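Local atomic coordinates of protein FucU (Bifidobacterium longum subsp. infantis, PDB entry 3MVK), a protein that probably interconverts the anomers of L-fucose and the ring forms of D-ribose, acting as a sugar mutarotase and pyranase. Residues F63-Y68 / L137-G142. Numbering follows the deposited sequence.
Sequences FPLDTY and LILQKG. With NA (sodium ion), chain B.
Gly142 N donates to Pro64 O (2.8 Å), and Asp66 N to Gln140 O (3.0 Å). The two bonds flank Leu65 and Lys141, a non-hydrogen-bonded pair in a single antiparallel bridge. Lacking a side chain, Gly142 lets its CA come within 3.4 Å of Asp66 CA.

A third, side-chain bond joins Gln140 NE2 to Asp66 OD2 at 2.7 Å; the oxygen uses its anti lone pair and lies in the amide plane. With CG anti to its own nitrogen (chi1 -159°), Asp66 turns OD2 to Gln140 and OD1 to Tyr68 N, closing an Asx turn; OD1 is also hydrogen-bonded to His22 NE2. Aspartate thus suits a place needing a short, multiple acceptor, while Gln140 OE1 is taken by Gln25.

Lys141 CG sits over one face of the Phe63 ring, offset toward its rim, 4.1 Å from the centroid: the flat aromatic receives a methylene in a CH-pi contact, and lysine is long enough to carry NZ to Leu17 O and Met20 O. Branched Leu65 and Leu139 meet CD2 to CD2 at 3.8 Å, apolar ends suited to the buried side beside helix 52-60.

The arrangement is an isolated beta bridge, pinning the loop between helix 52-60 and strand 73-76 to the end of central strand 137-140 of the RbsD/FucU mixed sheet.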
# COMPACT_ATOMS: atom_id res chain seq x y z
N PHE G 63 -23.46 10.50 20.33
CA PHE G 63 -23.23 9.06 20.51
C PHE G 63 -24.16 8.57 21.60
O PHE G 63 -23.96 8.89 22.78
CB PHE G 63 -21.77 8.86 20.91
CG PHE G 63 -21.31 7.42 21.05
CD1 PHE G 63 -20.61 6.80 20.02
CD2 PHE G 63 -21.48 6.74 22.25
CE1 PHE G 63 -20.12 5.47 20.15
CE2 PHE G 63 -21.00 5.42 22.40
CZ PHE G 63 -20.32 4.79 21.35
N PRO G 64 -25.19 7.81 21.22
CA PRO G 64 -26.10 7.24 22.21
C PRO G 64 -25.45 6.08 22.96
O PRO G 64 -24.81 5.20 22.36
CB PRO G 64 -27.29 6.76 21.36
CG PRO G 64 -26.69 6.41 20.06
CD PRO G 64 -25.51 7.35 19.85
N LEU G 65 -25.61 6.09 24.28
CA LEU G 65 -25.10 4.98 25.09
C LEU G 65 -26.09 3.83 25.07
O LEU G 65 -27.30 4.05 25.24
CB LEU G 65 -24.87 5.42 26.53
CG LEU G 65 -23.67 6.33 26.78
CD1 LEU G 65 -23.69 6.79 28.22
CD2 LEU G 65 -22.36 5.60 26.44
N ASP G 66 -25.56 2.62 24.95
CA ASP G 66 -26.35 1.40 24.82
C ASP G 66 -27.27 1.13 26.01
O ASP G 66 -26.80 1.05 27.16
CB ASP G 66 -25.44 0.20 24.60
CG ASP G 66 -26.15 -0.99 23.97
OD1 ASP G 66 -27.39 -0.93 23.72
OD2 ASP G 66 -25.46 -2.00 23.72
N THR G 67 -28.57 0.99 25.73
CA THR G 67 -29.57 0.66 26.75
C THR G 67 -29.85 -0.85 26.80
O THR G 67 -30.60 -1.30 27.66
CB THR G 67 -30.92 1.40 26.49
OG1 THR G 67 -31.46 0.97 25.24
CG2 THR G 67 -30.74 2.92 26.49
N TYR G 68 -29.23 -1.62 25.89
CA TYR G 68 -29.37 -3.08 25.87
C TYR G 68 -28.42 -3.79 26.83
O TYR G 68 -28.46 -5.02 26.97
CB TYR G 68 -29.19 -3.63 24.45
CG TYR G 68 -30.35 -3.36 23.55
CD1 TYR G 68 -31.13 -4.40 23.04
CD2 TYR G 68 -30.70 -2.05 23.22
CE1 TYR G 68 -32.23 -4.14 22.20
CE2 TYR G 68 -31.79 -1.78 22.36
CZ TYR G 68 -32.54 -2.83 21.87
OH TYR G 68 -33.62 -2.57 21.06
N LEU G 137 -11.96 5.31 29.63
CA LEU G 137 -13.38 5.00 29.63
C LEU G 137 -13.77 4.33 28.34
O LEU G 137 -13.55 4.89 27.26
CB LEU G 137 -14.20 6.28 29.85
CG LEU G 137 -15.70 6.16 30.14
CD1 LEU G 137 -15.98 5.56 31.52
CD2 LEU G 137 -16.37 7.53 30.02
N ILE G 138 -14.31 3.11 28.45
CA ILE G 138 -14.90 2.40 27.29
C ILE G 138 -16.37 2.77 27.18
O ILE G 138 -17.08 2.73 28.18
CB ILE G 138 -14.76 0.87 27.40
CG1 ILE G 138 -13.31 0.48 27.75
CG2 ILE G 138 -15.22 0.19 26.07
CD1 ILE G 138 -13.04 -1.06 27.87
N LEU G 139 -16.82 3.12 25.97
CA LEU G 139 -18.23 3.47 25.73
C LEU G 139 -18.79 2.52 24.69
O LEU G 139 -18.12 2.25 23.69
CB LEU G 139 -18.35 4.88 25.17
CG LEU G 139 -17.89 6.03 26.07
CD1 LEU G 139 -18.17 7.33 25.35
CD2 LEU G 139 -18.67 5.97 27.40
N GLN G 140 -19.99 1.98 24.94
CA GLN G 140 -20.65 1.09 23.98
C GLN G 140 -21.85 1.78 23.35
O GLN G 140 -22.71 2.33 24.05
CB GLN G 140 -21.13 -0.19 24.68
CG GLN G 140 -21.70 -1.21 23.70
CD GLN G 140 -21.85 -2.57 24.35
OE1 GLN G 140 -20.86 -3.17 24.78
NE2 GLN G 140 -23.08 -3.07 24.42
N LYS G 141 -21.93 1.73 22.02
CA LYS G 141 -22.94 2.49 21.31
C LYS G 141 -24.30 1.81 21.33
O LYS G 141 -24.40 0.59 21.17
CB LYS G 141 -22.52 2.75 19.86
CG LYS G 141 -23.44 3.76 19.14
CD LYS G 141 -22.85 4.09 17.76
CE LYS G 141 -23.69 5.13 17.05
NZ LYS G 141 -23.21 5.50 15.68
N GLY G 142 -25.33 2.62 21.52
CA GLY G 142 -26.68 2.15 21.49
C GLY G 142 -27.34 2.31 20.14
O GLY G 142 -26.66 2.38 19.11
NA NA B . -29.95 1.72 22.97